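Local coordinates for protein glucose 1-dehydrogenase (Haloferax mediterranei, PDB 2B5W) that catalyses the NAD(P)-dependent oxidation of D-glucose to gluconolactone with a catalytic zinc ion, works as a homodimer, accepts several other aldoses and prefers NADP as electron acceptor, at residues 157-162 with 190-195; 185-190 with 317-322. The protein carries 1 engineered substitution. All blocks are in the same frame, centred on the assembly; numbering follows the deposited sequence.

Contact 1: residues 157-162 with 190-195; sequences KALEHA and AMLKVD
Leu159 of helix 149-164 reaches across to Leu192 of helix 183-194 and to Asp195 in the loop that follows, one methyl for each. The backbones stay well apart, with Leu159 CA and Leu192 CA at 9.5 Å, a gap that the branched side chain of a leucine can span. CG of Leu159 lies opposite its own carbonyl carbon (chi1 -60°), which brings the two methyls within reach of the other segment. Its CD2 meets the CD2 methyl of Leu192 at 4.2 Å, the two side chains slanting across one another. The closest approach is that of Leu159 CD1 to Asp195 OD2, 3.7 Å, a van der Waals contact between a methyl and a carboxylate oxygen. That oxygen has its polar partner elsewhere, in the hydroxyl of Tyr163, while Asp195 OD1 accepts a hydrogen bond from Lys197 N; a buried carboxylate can therefore sit beside a leucine. All three touching residues are buried. Away from them the packing slackens: Met191 CE stays 4.7 Å from Leu159 CD1, and on the far flanks the exposed Lys193 and the partly exposed Glu160 turn their polar ends to Leu221 O and His308 NE2. Both leucines touch Phe245 of strand 243-248, part of the parallel Rossmann sheet on which the two helices rest, and Met191 packs further along helix 149-164 against Ile152, Thr155 and Glu156.

Contact 2: residues 185-190 with 317-322; sequences GLLTLA and TKLPKW
Leu319, in the short turn between helix 306-318 and helix 321-327, sets one methyl on Ala190 and the other near Leu187 on helix 183-194. All the contacts across this pair of segments are apolar. The closer one joins Leu319 CD2 to Ala190 CB at 3.9 Å, and the same methyl lies 4.0 Å from the backbone carbon Ala190 C, so it rests on the helix surface itself. Alanine suits this place because its short side chain lets the partner come near the helix backbone: Ala190 CA and Leu319 CA are 6.6 Å apart. The second branch, Leu319 CD1, makes a lighter contact with Leu187 CD1 at 4.4 Å. Leu187 and Ala190 are three residues apart, and one forked side chain touches both. With chi1 at -60°, Leu319 has CG beside its own N and anti to C, placing both methyls against the helix, whereas Leu187 has CG anti to its backbone N (chi1 -165°) and only the end of its side chain draws near.

Helix 183-194 follows the first strand of the Rossmann fold, 175-179, and Gly185 fits the last glycine of a GxGxxG-type pattern with Gly180 and Gly182, as in other dinucleotide-binding domains. Gly182 and the neighbouring Leu184 belong to the NADP site.

Backbone interactions shape each side separately. On the helix, Leu189 N bonds to Gly185 O at 2.9 Å and Ala190 N to Leu186 O at 3.2 Å. In the turn, Pro320 takes the N-cap position of helix 321-327; proline suits a place where no helical N-H bond is required. Further apolar packing surrounds the leucines: Ile152 of helix 149-164 touches both Leu187 and Leu319, while Phe323 touches Ala190 and Leu324 meets Leu319.

In the fold
Helix 183-194 carries one segment of each contact, with Ala190 common to both, and the contact centres lie 11 Å apart. Contact 1 joins the helix to helix 149-164, contact 2 to segment 317-322, where helices 306-318 and 321-327 meet. They also touch directly: Val194 CG1 packs on Lys318 O at 3.7 Å, and Met191 N lies 4.0 Å from Leu319 CD2. Contact 2 is the nearer to the cofactor, the side chain of Leu187 being about 8 Å from bound NADP and about 8 Å from that of the zinc ligand Glu64; from the side chain of Leu159 in contact 1, NADP is about 12 Å away. A bound potassium ion lies about 6 Å from the side chain of Asp195.

Contact 1: residues 157-162 with 190-195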
# COMPACT_ATOMS: atom_id res chain seq x y z
N LYS A 157 2.68 -4.32 -14.26
CA LYS A 157 3.43 -4.28 -13.01
C LYS A 157 2.63 -3.60 -11.90
O LYS A 157 2.56 -4.08 -10.78
CB LYS A 157 4.78 -3.57 -13.16
CG LYS A 157 5.49 -3.42 -11.81
CD LYS A 157 6.81 -2.67 -11.84
CE LYS A 157 7.23 -2.28 -10.42
NZ LYS A 157 8.58 -1.71 -10.40
N ALA A 158 2.02 -2.45 -12.21
CA ALA A 158 1.33 -1.71 -11.20
C ALA A 158 0.18 -2.53 -10.63
O ALA A 158 -0.04 -2.51 -9.43
CB ALA A 158 0.84 -0.35 -11.73
N LEU A 159 -0.57 -3.22 -11.49
CA LEU A 159 -1.67 -4.06 -11.03
C LEU A 159 -1.09 -5.21 -10.19
O LEU A 159 -1.65 -5.58 -9.17
CB LEU A 159 -2.50 -4.60 -12.19
CG LEU A 159 -3.16 -3.54 -13.07
CD1 LEU A 159 -3.98 -4.15 -14.17
CD2 LEU A 159 -4.02 -2.60 -12.27
N GLU A 160 0.02 -5.80 -10.63
CA GLU A 160 0.62 -6.89 -9.83
C GLU A 160 0.87 -6.44 -8.38
O GLU A 160 0.51 -7.15 -7.42
CB GLU A 160 1.92 -7.36 -10.46
CG GLU A 160 2.45 -8.65 -9.81
CD GLU A 160 3.81 -9.09 -10.33
OE1 GLU A 160 4.67 -8.24 -10.65
OE2 GLU A 160 4.05 -10.31 -10.27
N HIS A 161 1.51 -5.29 -8.21
CA HIS A 161 1.85 -4.82 -6.88
C HIS A 161 0.64 -4.32 -6.09
O HIS A 161 0.49 -4.61 -4.92
CB HIS A 161 2.93 -3.74 -6.93
CG HIS A 161 4.26 -4.27 -7.34
ND1 HIS A 161 5.33 -4.33 -6.47
CD2 HIS A 161 4.72 -4.72 -8.53
CE1 HIS A 161 6.37 -4.85 -7.10
NE2 HIS A 161 6.04 -5.07 -8.36
N ALA A 162 -0.27 -3.60 -6.74
CA ALA A 162 -1.50 -3.17 -6.08
C ALA A 162 -2.35 -4.36 -5.64
O ALA A 162 -2.81 -4.42 -4.49
CB ALA A 162 -2.28 -2.25 -7.02
N ALA A 190 -9.07 -0.03 -20.73
CA ALA A 190 -9.38 -1.19 -21.53
C ALA A 190 -8.83 -2.46 -20.90
O ALA A 190 -9.49 -3.51 -20.91
CB ALA A 190 -8.84 -1.05 -22.95
N MET A 191 -7.63 -2.37 -20.34
CA MET A 191 -7.10 -3.51 -19.60
C MET A 191 -7.99 -3.92 -18.40
O MET A 191 -8.21 -5.08 -18.14
CB MET A 191 -5.67 -3.27 -19.12
CG MET A 191 -4.69 -3.05 -20.26
SD MET A 191 -3.05 -2.56 -19.70
CE MET A 191 -2.61 -3.98 -18.66
N LEU A 192 -8.48 -2.95 -17.65
CA LEU A 192 -9.33 -3.23 -16.51
C LEU A 192 -10.65 -3.85 -16.96
O LEU A 192 -11.18 -4.71 -16.29
CB LEU A 192 -9.57 -1.96 -15.66
CG LEU A 192 -8.31 -1.48 -14.95
CD1 LEU A 192 -8.50 -0.07 -14.40
CD2 LEU A 192 -7.89 -2.42 -13.80
N LYS A 193 -11.14 -3.47 -18.14
CA LYS A 193 -12.37 -4.05 -18.61
C LYS A 193 -12.25 -5.56 -18.79
O LYS A 193 -13.22 -6.30 -18.60
CB LYS A 193 -12.75 -3.40 -19.95
CG LYS A 193 -14.09 -3.84 -20.49
CD LYS A 193 -14.44 -3.02 -21.71
CE LYS A 193 -15.74 -3.47 -22.36
NZ LYS A 193 -16.87 -2.93 -21.60
N VAL A 194 -11.05 -6.01 -19.20
CA VAL A 194 -10.82 -7.43 -19.45
C VAL A 194 -10.07 -8.17 -18.34
O VAL A 194 -9.81 -9.38 -18.47
CB VAL A 194 -10.14 -7.69 -20.85
CG1 VAL A 194 -11.00 -7.14 -21.95
CG2 VAL A 194 -8.74 -7.15 -20.90
N ASP A 195 -9.78 -7.46 -17.26
CA ASP A 195 -9.03 -7.98 -16.14
C ASP A 195 -9.75 -9.18 -15.53
O ASP A 195 -10.98 -9.17 -15.41
CB ASP A 195 -8.81 -6.84 -15.12
CG ASP A 195 -7.82 -7.15 -14.00
OD1 ASP A 195 -7.94 -8.17 -13.30
OD2 ASP A 195 -6.92 -6.31 -13.71

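Contact 2: residues 185-190 with 317-322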
# COMPACT_ATOMS: atom_id res chain seq x y z
N GLY A 185 -3.66 6.03 -19.25
CA GLY A 185 -4.95 5.87 -18.62
C GLY A 185 -5.95 5.16 -19.50
O GLY A 185 -6.66 4.29 -19.03
N LEU A 186 -5.99 5.47 -20.79
CA LEU A 186 -6.99 4.85 -21.65
C LEU A 186 -6.63 3.37 -21.89
O LEU A 186 -7.49 2.51 -21.91
CB LEU A 186 -7.12 5.59 -22.97
CG LEU A 186 -7.63 7.02 -22.82
CD1 LEU A 186 -7.60 7.72 -24.17
CD2 LEU A 186 -9.03 7.06 -22.33
N LEU A 187 -5.34 3.09 -22.11
CA LEU A 187 -4.92 1.69 -22.23
C LEU A 187 -5.29 0.91 -20.96
O LEU A 187 -5.83 -0.21 -21.03
CB LEU A 187 -3.40 1.66 -22.44
CG LEU A 187 -2.70 0.43 -22.93
CD1 LEU A 187 -3.23 0.02 -24.28
CD2 LEU A 187 -1.20 0.77 -22.99
N THR A 188 -5.04 1.51 -19.81
CA THR A 188 -5.33 0.91 -18.54
C THR A 188 -6.83 0.63 -18.38
O THR A 188 -7.22 -0.43 -17.91
CB THR A 188 -4.80 1.76 -17.40
OG1 THR A 188 -3.38 1.86 -17.51
CG2 THR A 188 -5.09 1.17 -16.09
N LEU A 189 -7.66 1.58 -18.80
CA LEU A 189 -9.10 1.39 -18.70
C LEU A 189 -9.56 0.15 -19.50
O LEU A 189 -10.37 -0.64 -19.01
CB LEU A 189 -9.79 2.67 -19.16
CG LEU A 189 -11.31 2.72 -19.05
CD1 LEU A 189 -11.75 2.69 -17.63
CD2 LEU A 189 -11.81 3.97 -19.81
N ALA A 190 -9.07 -0.03 -20.73
CA ALA A 190 -9.38 -1.19 -21.53
C ALA A 190 -8.83 -2.46 -20.90
O ALA A 190 -9.49 -3.51 -20.91
CB ALA A 190 -8.84 -1.05 -22.95
N THR A 317 -4.06 -9.44 -26.77
CA THR A 317 -4.97 -10.28 -27.52
C THR A 317 -6.45 -10.13 -27.14
O THR A 317 -7.36 -10.38 -27.93
CB THR A 317 -4.51 -11.74 -27.36
OG1 THR A 317 -3.16 -11.87 -27.88
CG2 THR A 317 -5.30 -12.64 -28.16
N LYS A 318 -6.67 -9.67 -25.89
CA LYS A 318 -8.01 -9.47 -25.38
C LYS A 318 -8.57 -8.06 -25.58
O LYS A 318 -9.76 -7.81 -25.34
CB LYS A 318 -8.02 -9.75 -23.88
CG LYS A 318 -7.66 -11.14 -23.53
CD LYS A 318 -7.78 -11.43 -22.02
CE LYS A 318 -7.17 -12.78 -21.66
NZ LYS A 318 -6.66 -12.88 -20.22
N LEU A 319 -7.73 -7.14 -25.97
CA LEU A 319 -8.22 -5.76 -26.15
C LEU A 319 -9.09 -5.68 -27.41
O LEU A 319 -8.80 -6.32 -28.42
CB LEU A 319 -7.05 -4.78 -26.20
CG LEU A 319 -6.15 -4.74 -24.97
CD1 LEU A 319 -4.94 -3.87 -25.23
CD2 LEU A 319 -6.88 -4.38 -23.75
N PRO A 320 -10.17 -4.90 -27.40
CA PRO A 320 -11.00 -4.82 -28.62
C PRO A 320 -10.27 -4.21 -29.82
O PRO A 320 -9.45 -3.29 -29.64
CB PRO A 320 -12.17 -3.93 -28.19
CG PRO A 320 -12.12 -3.86 -26.77
CD PRO A 320 -10.69 -4.08 -26.31
N LYS A 321 -10.58 -4.70 -31.04
CA LYS A 321 -9.88 -4.18 -32.22
C LYS A 321 -10.22 -2.73 -32.43
O LYS A 321 -9.35 -1.94 -32.78
CB LYS A 321 -10.26 -4.95 -33.48
CG LYS A 321 -9.34 -6.13 -33.68
CD LYS A 321 -9.54 -7.16 -32.59
CE LYS A 321 -8.72 -8.41 -32.83
NZ LYS A 321 -8.60 -9.26 -31.62
N TRP A 322 -11.49 -2.33 -32.18
CA TRP A 322 -11.87 -0.92 -32.36
C TRP A 322 -11.06 -0.04 -31.44
O TRP A 322 -10.78 1.08 -31.79
CB TRP A 322 -13.39 -0.64 -32.12
CG TRP A 322 -13.78 -0.67 -30.67
CD1 TRP A 322 -14.27 -1.75 -29.99
CD2 TRP A 322 -13.64 0.39 -29.70
NE1 TRP A 322 -14.47 -1.42 -28.68
CE2 TRP A 322 -14.10 -0.11 -28.46
CE3 TRP A 322 -13.19 1.70 -29.75
CZ2 TRP A 322 -14.08 0.64 -27.29
CZ3 TRP A 322 -13.19 2.46 -28.59
CH2 TRP A 322 -13.63 1.93 -27.38